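Alpha/beta hydrolase fold protein (Nakamurella multipartita, PDB 4Y7D) belongs to the alpha/beta hydrolase fold and probably acts as a hydrolase, although its substrate is not established. Local coordinates at residues D67-F72 with D83-L88; S78-D83 with M224-R229; A210-S213 with G219-N222. All coordinates share one frame; numbering follows the deposited sequence.

In the fold
The three contacts follow chemistry as it changes from core to surface. Contact 1 is wholly buried: a turn after strand 62-66 meets helix 82-95 through an arginine-glutamine hydrogen bond, a bridging water and a small apolar touch. Contact 2 lies at the surface, where the loop leading into that helix, with its first residue, meets the end of helix 217-227; no hydrogen bond joins its segments, and van der Waals contact does the work. Contact 3 is partly buried and sets helix 217-227 against the loop before it by an aromatic stack. Contacts 1 and 2 share helix 82-95, contacts 2 and 3 share helix 217-227, which lies in the insertion between strands 124-130 and 242-247.

Contact 1. Residues D67-F72 with D83-L88; sequences DRPGYF and DEQAEL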
ATOM      1  N   ASP A  67       9.207  -6.268   1.553  1.00 19.68           N
ATOM      2  CA  ASP A  67       9.901  -4.984   1.636  1.00 20.04           C
ATOM      3  C   ASP A  67      10.352  -4.674   0.206  1.00 20.04           C
ATOM      4  O   ASP A  67      11.123  -5.425  -0.371  1.00 20.15           O
ATOM      5  CB  ASP A  67      11.101  -5.051   2.563  1.00 21.25           C
ATOM      6  CG  ASP A  67      10.736  -5.007   4.018  1.00 23.89           C
ATOM      7  OD1 ASP A  67      10.071  -4.026   4.409  1.00 25.39           O
ATOM      8  OD2 ASP A  67      11.123  -5.924   4.810  1.00 23.21           O
ATOM      9  N   ARG A  68       9.834  -3.610  -0.398  1.00 18.78           N
ATOM     10  CA  ARG A  68      10.268  -3.235  -1.735  1.00 19.30           C
ATOM     11  C   ARG A  68      11.708  -2.768  -1.695  1.00 19.44           C
ATOM     12  O   ARG A  68      12.222  -2.373  -0.623  1.00 20.42           O
ATOM     13  CB  ARG A  68       9.343  -2.199  -2.367  1.00 19.76           C
ATOM     14  CG  ARG A  68       7.939  -2.766  -2.627  1.00 19.31           C
ATOM     15  CD  ARG A  68       7.113  -1.900  -3.567  1.00 19.64           C
ATOM     16  NE  ARG A  68       6.742  -0.644  -2.901  1.00 19.33           N
ATOM     17  CZ  ARG A  68       7.317   0.525  -3.143  1.00 19.61           C
ATOM     18  NH1 ARG A  68       6.979   1.580  -2.438  1.00 20.92           N
ATOM     19  NH2 ARG A  68       8.271   0.608  -4.038  1.00 20.18           N
ATOM     20  N   PRO A  69      12.389  -2.867  -2.830  1.00 19.58           N
ATOM     21  CA  PRO A  69      13.798  -2.429  -2.891  1.00 20.67           C
ATOM     22  C   PRO A  69      14.039  -1.044  -2.326  1.00 21.24           C
ATOM     23  O   PRO A  69      13.305  -0.098  -2.688  1.00 20.74           O
ATOM     24  CB  PRO A  69      14.097  -2.507  -4.374  1.00 20.74           C
ATOM     25  CG  PRO A  69      13.288  -3.710  -4.818  1.00 20.25           C
ATOM     26  CD  PRO A  69      11.980  -3.544  -4.090  1.00 19.93           C
ATOM     27  N   GLY A  70      15.067  -0.954  -1.469  1.00 21.93           N
ATOM     28  CA  GLY A  70      15.424   0.269  -0.800  1.00 22.46           C
ATOM     29  C   GLY A  70      14.795   0.454   0.549  1.00 21.87           C
ATOM     30  O   GLY A  70      15.122   1.425   1.240  1.00 22.57           O
ATOM     31  N   TYR A  71      13.872  -0.439   0.938  1.00 20.40           N
ATOM     32  CA  TYR A  71      13.261  -0.412   2.212  1.00 20.87           C
ATOM     33  C   TYR A  71      13.728  -1.574   3.077  1.00 22.02           C
ATOM     34  O   TYR A  71      13.739  -2.750   2.660  1.00 21.28           O
ATOM     35  CB  TYR A  71      11.762  -0.502   2.069  1.00 20.58           C
ATOM     36  CG  TYR A  71      11.177   0.703   1.381  1.00 20.93           C
ATOM     37  CD1 TYR A  71      10.950   1.873   2.092  1.00 21.36           C
ATOM     38  CD2 TYR A  71      10.838   0.698   0.007  1.00 19.81           C
ATOM     39  CE1 TYR A  71      10.367   2.957   1.495  1.00 20.70           C
ATOM     40  CE2 TYR A  71      10.260   1.812  -0.615  1.00 19.65           C
ATOM     41  CZ  TYR A  71      10.005   2.929   0.152  1.00 20.24           C
ATOM     42  OH  TYR A  71       9.409   4.033  -0.401  1.00 19.75           O
ATOM     43  N   PHE A  72      14.104  -1.226   4.300  1.00 23.31           N
ATOM     44  CA  PHE A  72      14.644  -2.183   5.251  0.60 23.74           C
ATOM     45  C   PHE A  72      15.689  -3.075   4.590  1.00 24.03           C
ATOM     46  O   PHE A  72      16.655  -2.555   4.067  1.00 24.08           O
ATOM     47  CB  PHE A  72      13.524  -2.974   5.930  0.60 23.82           C
ATOM     48  CG  PHE A  72      12.651  -2.140   6.853  0.60 24.89           C
ATOM     49  CD1 PHE A  72      13.200  -1.142   7.649  0.60 26.21           C
ATOM     50  CD2 PHE A  72      11.290  -2.424   6.990  0.60 24.61           C
ATOM     51  CE1 PHE A  72      12.396  -0.376   8.485  0.60 26.96           C
ATOM     52  CE2 PHE A  72      10.490  -1.695   7.869  0.60 25.81           C
ATOM     53  CZ  PHE A  72      11.056  -0.676   8.625  0.60 26.13           C
ATOM     54  N   ASP A  83       8.989  -1.526 -13.272  1.00 22.48           N
ATOM     55  CA  ASP A  83       9.056  -2.747 -14.069  0.60 23.31           C
ATOM     56  C   ASP A  83      10.030  -3.778 -13.499  1.00 22.53           C
ATOM     57  O   ASP A  83       9.710  -4.986 -13.486  1.00 21.44           O
ATOM     58  CB  ASP A  83       9.411  -2.457 -15.513  0.60 25.66           C
ATOM     59  CG  ASP A  83       9.068  -3.606 -16.420  0.60 27.85           C
ATOM     60  OD1 ASP A  83       7.852  -3.902 -16.623  0.60 28.89           O
ATOM     61  OD2 ASP A  83      10.016  -4.212 -16.924  0.60 27.42           O
ATOM     62  N   GLU A  84      11.184  -3.320 -13.008  1.00 21.40           N
ATOM     63  CA  GLU A  84      12.122  -4.204 -12.326  1.00 22.17           C
ATOM     64  C   GLU A  84      11.562  -4.768 -10.993  1.00 21.23           C
ATOM     65  O   GLU A  84      11.836  -5.891 -10.637  1.00 21.35           O
ATOM     66  CB  GLU A  84      13.443  -3.514 -12.067  1.00 23.80           C
ATOM     67  CG  GLU A  84      14.158  -3.231 -13.371  1.00 25.42           C
ATOM     68  CD  GLU A  84      15.322  -2.249 -13.268  1.00 28.02           C
ATOM     69  OE1 GLU A  84      15.443  -1.499 -12.296  1.00 26.31           O
ATOM     70  OE2 GLU A  84      16.115  -2.265 -14.198  1.00 29.93           O
ATOM     71  N   GLN A  85      10.807  -3.955 -10.254  1.00 20.28           N
ATOM     72  CA  GLN A  85      10.161  -4.456  -9.053  1.00 19.25           C
ATOM     73  C   GLN A  85       9.124  -5.519  -9.387  1.00 19.10           C
ATOM     74  O   GLN A  85       9.065  -6.532  -8.691  1.00 19.41           O
ATOM     75  CB  GLN A  85       9.621  -3.293  -8.204  1.00 19.05           C
ATOM     76  CG  GLN A  85      10.780  -2.448  -7.704  1.00 19.02           C
ATOM     77  CD  GLN A  85      10.446  -1.349  -6.726  1.00 19.72           C
ATOM     78  OE1 GLN A  85       9.298  -1.209  -6.290  1.00 20.00           O
ATOM     79  NE2 GLN A  85      11.489  -0.583  -6.322  1.00 20.59           N
ATOM     80  N   ALA A  86       8.332  -5.322 -10.445  1.00 19.09           N
ATOM     81  CA  ALA A  86       7.432  -6.380 -10.932  1.00 19.23           C
ATOM     82  C   ALA A  86       8.219  -7.670 -11.263  1.00 19.78           C
ATOM     83  O   ALA A  86       7.782  -8.793 -10.914  1.00 19.07           O
ATOM     84  CB  ALA A  86       6.694  -5.923 -12.148  1.00 18.22           C
ATOM     85  N   GLU A  87       9.354  -7.516 -11.938  1.00 20.17           N
ATOM     86  CA  GLU A  87      10.207  -8.650 -12.287  1.00 21.67           C
ATOM     87  C   GLU A  87      10.683  -9.363 -11.046  1.00 20.91           C
ATOM     88  O   GLU A  87      10.715 -10.608 -11.010  1.00 21.49           O
ATOM     89  CB  GLU A  87      11.389  -8.241 -13.156  1.00 24.19           C
ATOM     90  CG  GLU A  87      11.981  -9.395 -13.952  1.00 28.89           C
ATOM     91  CD  GLU A  87      11.008  -9.987 -14.988  1.00 29.66           C
ATOM     92  OE1 GLU A  87      10.187  -9.259 -15.567  1.00 31.77           O
ATOM     93  OE2 GLU A  87      11.116 -11.196 -15.266  1.00 34.37           O
ATOM     94  N   LEU A  88      10.974  -8.613  -9.998  1.00 19.68           N
ATOM     95  CA  LEU A  88      11.369  -9.192  -8.722  1.00 18.86           C
ATOM     96  C   LEU A  88      10.252  -9.959  -8.095  1.00 19.08           C
ATOM     97  O   LEU A  88      10.475 -11.038  -7.592  1.00 19.58           O
ATOM     98  CB  LEU A  88      11.829  -8.091  -7.747  1.00 19.31           C
ATOM     99  CG  LEU A  88      12.345  -8.505  -6.375  1.00 19.49           C
ATOM    100  CD1 LEU A  88      13.579  -9.371  -6.450  1.00 20.55           C
ATOM    101  CD2 LEU A  88      12.631  -7.294  -5.504  1.00 20.03           C
TER
HETATM  102  O   HOH W   1      11.946   1.570  -4.375  1.00 21.96           O
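Arg68 and Gln85 bring their CA atoms within 7.4 Å of each other where a type II beta turn, running from Arg68 to Tyr71, faces one side of helix 82-95. The turn follows strand 62-66, so the contact sits in a strand-to-helix connection of the alpha/beta hydrolase fold. Arg68 NH2 donates to Gln85 OE1 at 3.1 Å. The oxygen lies almost in the guanidinium plane, and the donor reaches it on a lone pair, in the plane of the amide. The two planes are turned 38° apart, and the side chains cross at roughly a right angle. Gln85 gets there with an extended chain beyond CG (chi2 -173°), which carries its amide past the ring of Pro69; Pro69 CD is 3.7 Å from Gln85 NE2. One helical turn past Gln85, Leu88 CD2 meets Pro69 CG tip to tip, also at 3.7 Å. A water accepts from Gln85 NE2 at 2.9 Å and lies 2.7 Å from Pro69 O, to which it can donate. The stronger polar partners lie beyond the two segments: Arg68 NH1 forms a salt bridge with Asp223, and Gln85 NE2 also donates to Gly79 O. The buried amide therefore has partners at both its oxygen and its nitrogen, which should fix its flip and let one glutamine tie the arginine, the turn and the loop before its own helix together.

Contact 2. Residues S78-D83 with M224-R229; sequences SGVTPD and MDQFAR
The Gln226 carboxamide lays one face over the backbone and side chains of Val80 and Thr81, with Thr81 CA 4.0 Å from its CD, while Pro82 CD lies nearer the amide's own plane, beside the oxygen. A second flat group, the Arg229 guanidinium, has Asp225 OD2 at its edge and in its plane, within a salt bridge internal to 224-229 (Arg229 NH2 to Asp225 OD1 2.7 Å) whose hydrogen bonds are weak in geometry. This is the N-cap region of helix 82-95 in an alpha/beta hydrolase fold, met by the last part of helix 217-227, which belongs to the insertion where many family members carry a cap. Gln226 bends at chi2 (-62°), folding its amide back across the loop. There OE1 is 3.6 Å from Thr81 CG2 and equally far from Pro82 CD, and NE2 stands 3.7 Å from Val80 CG1. None of these is a hydrogen bond; the fit is van der Waals contact, with aliphatic atoms against an amide. Thr81 serves two purposes: OG1, set between the backbone N and the carbonyl carbon (chi1 69°), caps Glu84 N, whereas CG2 is left to meet the glutamine. Replacing Gln226 by an alanine would probably open a gap over Val80 and Thr81, with only the CB contact to Pro82 CD left. Asn222, one turn earlier in helix 217-227, already bonds to Val80 O, and Gln226 CG rests 3.6 Å from that same carbonyl oxygen.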
ATOM      1  N   SER A  78      17.953  -4.962  -6.183  1.00 23.07           N
ATOM      2  CA  SER A  78      17.010  -6.007  -6.553  1.00 22.58           C
ATOM      3  C   SER A  78      15.885  -5.503  -7.484  1.00 23.90           C
ATOM      4  O   SER A  78      15.124  -6.308  -8.054  1.00 24.45           O
ATOM      5  CB  SER A  78      16.440  -6.643  -5.297  1.00 21.05           C
ATOM      6  OG  SER A  78      17.436  -7.416  -4.684  1.00 22.31           O
ATOM      7  N   GLY A  79      15.751  -4.172  -7.607  1.00 23.43           N
ATOM      8  CA  GLY A  79      14.823  -3.615  -8.577  1.00 23.20           C
ATOM      9  C   GLY A  79      14.567  -2.132  -8.349  1.00 22.89           C
ATOM     10  O   GLY A  79      13.888  -1.748  -7.402  1.00 22.69           O
ATOM     11  N   VAL A  80      15.134  -1.302  -9.221  1.00 22.60           N
ATOM     12  CA  VAL A  80      14.925   0.128  -9.130  1.00 23.69           C
ATOM     13  C   VAL A  80      13.627   0.629  -9.747  1.00 22.53           C
ATOM     14  O   VAL A  80      12.828   1.349  -9.096  1.00 23.48           O
ATOM     15  CB  VAL A  80      16.166   0.823  -9.779  1.00 25.27           C
ATOM     16  CG1 VAL A  80      15.940   2.286 -10.047  1.00 27.31           C
ATOM     17  CG2 VAL A  80      17.399   0.562  -8.906  1.00 28.25           C
ATOM     18  N   THR A  81      13.343   0.255 -10.995  1.00 22.75           N
ATOM     19  CA  THR A  81      12.169   0.749 -11.687  1.00 21.69           C
ATOM     20  C   THR A  81      10.912  -0.032 -11.286  1.00 21.34           C
ATOM     21  O   THR A  81      11.045  -1.176 -10.823  1.00 20.27           O
ATOM     22  CB  THR A  81      12.288   0.701 -13.233  1.00 22.26           C
ATOM     23  OG1 THR A  81      12.271  -0.656 -13.691  1.00 23.15           O
ATOM     24  CG2 THR A  81      13.550   1.403 -13.717  1.00 23.53           C
ATOM     25  N   PRO A  82       9.716   0.558 -11.499  1.00 20.53           N
ATOM     26  CA  PRO A  82       8.506  -0.217 -11.265  1.00 20.75           C
ATOM     27  C   PRO A  82       8.519  -1.553 -12.021  1.00 22.00           C
ATOM     28  O   PRO A  82       8.090  -2.599 -11.438  1.00 20.07           O
ATOM     29  CB  PRO A  82       7.366   0.727 -11.709  1.00 20.46           C
ATOM     30  CG  PRO A  82       7.948   2.077 -11.424  1.00 20.58           C
ATOM     31  CD  PRO A  82       9.392   1.992 -11.708  1.00 21.48           C
ATOM     32  N   ASP A  83       8.989  -1.526 -13.272  1.00 22.48           N
ATOM     33  CA  ASP A  83       9.056  -2.747 -14.069  0.60 23.31           C
ATOM     34  C   ASP A  83      10.030  -3.778 -13.499  1.00 22.53           C
ATOM     35  O   ASP A  83       9.710  -4.986 -13.486  1.00 21.44           O
ATOM     36  CB  ASP A  83       9.411  -2.457 -15.513  0.60 25.66           C
ATOM     37  CG  ASP A  83       9.068  -3.606 -16.420  0.60 27.85           C
ATOM     38  OD1 ASP A  83       7.852  -3.902 -16.623  0.60 28.89           O
ATOM     39  OD2 ASP A  83      10.016  -4.212 -16.924  0.60 27.42           O
HETATM   40  N   MSE A 224      10.233   8.307  -5.349  1.00 21.43           N
HETATM   41  CA  MSE A 224       9.889   9.690  -5.772  1.00 24.62           C
HETATM   42  C   MSE A 224      10.509   9.974  -7.120  1.00 25.94           C
HETATM   43  O   MSE A 224       9.909  10.622  -7.994  1.00 26.47           O
HETATM   44  CB  MSE A 224      10.308  10.727  -4.707  1.00 26.18           C
HETATM   45  CG  MSE A 224       9.515  10.510  -3.414  1.00 27.24           C
HETATM   46 SE   MSE A 224       7.529  10.626  -3.436  0.65 33.02          SE
HETATM   47  CE  MSE A 224       6.989   8.754  -3.537  1.00 29.43           C
ATOM     48  N   ASP A 225      11.732   9.524  -7.334  1.00 26.34           N
ATOM     49  CA  ASP A 225      12.378   9.741  -8.595  1.00 28.85           C
ATOM     50  C   ASP A 225      11.703   8.946  -9.733  1.00 27.34           C
ATOM     51  O   ASP A 225      11.440   9.486 -10.832  1.00 27.14           O
ATOM     52  CB  ASP A 225      13.851   9.373  -8.502  1.00 31.07           C
ATOM     53  CG  ASP A 225      14.514   9.410  -9.820  1.00 34.41           C
ATOM     54  OD1 ASP A 225      14.417  10.427 -10.491  1.00 39.73           O
ATOM     55  OD2 ASP A 225      15.154   8.429 -10.209  1.00 40.59           O
ATOM     56  N   GLN A 226      11.371   7.684  -9.464  1.00 25.24           N
ATOM     57  CA  GLN A 226      10.794   6.851 -10.492  1.00 23.92           C
ATOM     58  C   GLN A 226       9.381   7.278 -10.839  1.00 23.27           C
ATOM     59  O   GLN A 226       9.000   7.247 -11.999  1.00 23.52           O
ATOM     60  CB  GLN A 226      10.770   5.385 -10.032  1.00 24.10           C
ATOM     61  CG  GLN A 226      12.150   4.719 -10.021  1.00 25.97           C
ATOM     62  CD  GLN A 226      12.745   4.691 -11.398  1.00 26.86           C
ATOM     63  OE1 GLN A 226      12.070   4.347 -12.342  1.00 28.90           O
ATOM     64  NE2 GLN A 226      13.961   5.099 -11.534  1.00 31.24           N
ATOM     65  N   PHE A 227       8.580   7.639  -9.841  1.00 22.90           N
ATOM     66  CA  PHE A 227       7.184   7.983 -10.138  1.00 22.11           C
ATOM     67  C   PHE A 227       7.100   9.245 -10.982  1.00 22.25           C
ATOM     68  O   PHE A 227       6.178   9.382 -11.787  1.00 22.17           O
ATOM     69  CB  PHE A 227       6.331   8.166  -8.872  1.00 22.73           C
ATOM     70  CG  PHE A 227       6.246   6.952  -7.981  1.00 22.84           C
ATOM     71  CD1 PHE A 227       6.733   5.729  -8.372  1.00 23.45           C
ATOM     72  CD2 PHE A 227       5.656   7.058  -6.760  1.00 23.75           C
ATOM     73  CE1 PHE A 227       6.639   4.621  -7.541  1.00 22.97           C
ATOM     74  CE2 PHE A 227       5.587   5.973  -5.905  1.00 23.88           C
ATOM     75  CZ  PHE A 227       6.091   4.766  -6.307  1.00 23.07           C
ATOM     76  N   ALA A 228       8.046  10.172 -10.808  1.00 22.47           N
ATOM     77  CA  ALA A 228       8.133  11.366 -11.622  1.00 23.37           C
ATOM     78  C   ALA A 228       8.555  11.107 -13.077  1.00 23.92           C
ATOM     79  O   ALA A 228       8.489  12.016 -13.923  1.00 23.61           O
ATOM     80  CB  ALA A 228       9.100  12.384 -10.974  1.00 23.29           C
ATOM     81  N   ARG A 229       9.038   9.895 -13.343  1.00 24.54           N
ATOM     82  CA  ARG A 229       9.516   9.519 -14.666  1.00 27.75           C
ATOM     83  C   ARG A 229       8.624   8.515 -15.405  1.00 26.29           C
ATOM     84  O   ARG A 229       8.927   8.147 -16.544  1.00 27.12           O
ATOM     85  CB  ARG A 229      10.902   8.870 -14.558  1.00 31.37           C
ATOM     86  CG  ARG A 229      12.049   9.798 -14.243  1.00 36.33           C
ATOM     87  CD  ARG A 229      13.300   8.918 -14.128  1.00 40.09           C
ATOM     88  NE  ARG A 229      14.278   9.470 -13.208  1.00 44.90           N
ATOM     89  CZ  ARG A 229      15.160  10.437 -13.513  1.00 51.78           C
ATOM     90  NH1 ARG A 229      15.180  10.989 -14.729  1.00 51.40           N
ATOM     91  NH2 ARG A 229      16.029  10.869 -12.586  1.00 51.66           N
TER

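Contact 3. Residues A210-S213 with G219-N222; sequences ANHS and GFDN
His212 and Phe220 form an offset aromatic stack that joins the loop after helix 197-209 to the early part of helix 217-227, within the insertion of the alpha/beta hydrolase fold that lies between strands 124-130 and 242-247. Stacking comes first. The ring planes differ by only 6° and the centroids are 4.1 Å apart. Phe220 CE2 sits 3.6 Å above the imidazole, over its centre, whereas His212 CG lies over the phenyl face toward the rim, so the two rings overlap only in part. The side chains approach each other at a slant. His212 holds CG between its backbone N and carbonyl carbon (chi1 46°), which brings the imidazole over the phenyl ring, while chi2 turns its face to it.

A CH-pi contact extends the stack toward the backbone: His212 CB is also over the Phe220 face, 3.5 Å from Phe220 CG and 4.0 Å from the Phe220 ring centroid. Phe220 meets Phe139 in a T-shaped pair as well, which continues the aromatic surface beyond the two segments, and the side chains of both stacked residues touch Pro43.

Polar bonds then fix the loop. The imidazole is anchored at its far side, where His212 NE2 bonds to Glu142 OE1; a carboxylate there would tend to favour a protonated ring, though the charge is not seen. On the neighbouring residue, Asn211 makes an Asx turn, its OD1 accepting from Ser213 N at 2.9 Å. This donor stands above the carbonyl plane, 47° out of it. The same oxygen is gripped a second time, by Ser213 OG at 2.7 Å, in the carbonyl plane and on a lone pair.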
ATOM      1  N   ALA A 210       5.081   6.251   7.892  1.00 23.79           N
ATOM      2  CA  ALA A 210       5.083   7.352   6.951  1.00 24.93           C
ATOM      3  C   ALA A 210       6.380   8.115   6.976  1.00 25.51           C
ATOM      4  O   ALA A 210       6.642   8.886   6.043  1.00 26.68           O
ATOM      5  CB  ALA A 210       3.903   8.275   7.244  1.00 26.70           C
ATOM      6  N   ASN A 211       7.159   7.963   8.048  1.00 25.13           N
ATOM      7  CA  ASN A 211       8.428   8.647   8.161  1.00 25.95           C
ATOM      8  C   ASN A 211       9.421   7.900   7.269  1.00 25.89           C
ATOM      9  O   ASN A 211       9.569   6.685   7.382  1.00 24.72           O
ATOM     10  CB  ASN A 211       8.865   8.777   9.647  1.00 27.05           C
ATOM     11  CG  ASN A 211      10.300   9.232   9.803  1.00 27.41           C
ATOM     12  OD1 ASN A 211      11.213   8.498   9.447  1.00 28.80           O
ATOM     13  ND2 ASN A 211      10.520  10.424  10.372  1.00 27.70           N
ATOM     14  N   HIS A 212      10.104   8.644   6.403  1.00 25.82           N
ATOM     15  CA  HIS A 212      10.983   8.054   5.403  1.00 26.90           C
ATOM     16  C   HIS A 212      12.482   8.145   5.726  1.00 28.37           C
ATOM     17  O   HIS A 212      13.334   7.962   4.851  1.00 30.81           O
ATOM     18  CB  HIS A 212      10.705   8.631   4.042  1.00 26.64           C
ATOM     19  CG  HIS A 212      10.570  10.113   4.012  1.00 28.38           C
ATOM     20  ND1 HIS A 212      11.654  10.970   3.980  1.00 29.98           N
ATOM     21  CD2 HIS A 212       9.467  10.892   3.951  1.00 30.05           C
ATOM     22  CE1 HIS A 212      11.223  12.212   3.929  1.00 30.52           C
ATOM     23  NE2 HIS A 212       9.898  12.191   3.929  1.00 30.45           N
ATOM     24  N   SER A 213      12.825   8.375   6.985  1.00 29.29           N
ATOM     25  CA  SER A 213      14.230   8.484   7.352  1.00 29.23           C
ATOM     26  C   SER A 213      14.854   7.105   7.497  1.00 27.57           C
ATOM     27  O   SER A 213      14.171   6.066   7.401  1.00 26.23           O
ATOM     28  CB  SER A 213      14.374   9.209   8.686  1.00 31.72           C
ATOM     29  OG  SER A 213      13.859   8.396   9.739  1.00 32.24           O
ATOM     30  N   GLY A 219      14.653   3.708  -0.533  1.00 21.90           N
ATOM     31  CA  GLY A 219      13.499   3.288  -1.299  1.00 21.07           C
ATOM     32  C   GLY A 219      12.539   4.435  -1.543  1.00 21.72           C
ATOM     33  O   GLY A 219      11.928   4.526  -2.611  1.00 20.77           O
ATOM     34  N   PHE A 220      12.422   5.318  -0.553  1.00 22.38           N
ATOM     35  CA  PHE A 220      11.528   6.468  -0.692  1.00 22.06           C
ATOM     36  C   PHE A 220      12.042   7.420  -1.773  1.00 22.88           C
ATOM     37  O   PHE A 220      11.293   7.819  -2.659  1.00 22.25           O
ATOM     38  CB  PHE A 220      11.388   7.204   0.631  1.00 23.35           C
ATOM     39  CG  PHE A 220      10.542   8.450   0.514  1.00 24.35           C
ATOM     40  CD1 PHE A 220       9.189   8.331   0.331  1.00 25.01           C
ATOM     41  CD2 PHE A 220      11.135   9.709   0.474  1.00 26.42           C
ATOM     42  CE1 PHE A 220       8.386   9.450   0.163  1.00 26.13           C
ATOM     43  CE2 PHE A 220      10.346  10.867   0.328  1.00 27.40           C
ATOM     44  CZ  PHE A 220       8.965  10.725   0.190  1.00 26.29           C
ATOM     45  N   ASP A 221      13.329   7.774  -1.714  1.00 22.91           N
ATOM     46  CA  ASP A 221      13.940   8.659  -2.723  1.00 23.89           C
ATOM     47  C   ASP A 221      13.862   8.030  -4.129  1.00 23.35           C
ATOM     48  O   ASP A 221      13.535   8.677  -5.122  1.00 22.74           O
ATOM     49  CB  ASP A 221      15.413   8.884  -2.370  1.00 26.55           C
ATOM     50  CG  ASP A 221      15.595   9.826  -1.191  1.00 28.72           C
ATOM     51  OD1 ASP A 221      14.612  10.480  -0.792  1.00 29.18           O
ATOM     52  OD2 ASP A 221      16.729   9.947  -0.696  1.00 31.94           O
ATOM     53  N   ASN A 222      14.097   6.720  -4.188  1.00 22.50           N
ATOM     54  CA  ASN A 222      13.970   6.002  -5.444  1.00 22.84           C
ATOM     55  C   ASN A 222      12.527   6.066  -6.001  1.00 21.75           C
ATOM     56  O   ASN A 222      12.293   6.326  -7.185  1.00 22.20           O
ATOM     57  CB  ASN A 222      14.361   4.535  -5.265  1.00 22.50           C
ATOM     58  CG  ASN A 222      14.258   3.786  -6.568  1.00 22.36           C
ATOM     59  OD1 ASN A 222      14.911   4.169  -7.523  1.00 23.31           O
ATOM     60  ND2 ASN A 222      13.442   2.777  -6.640  1.00 20.43           N
TER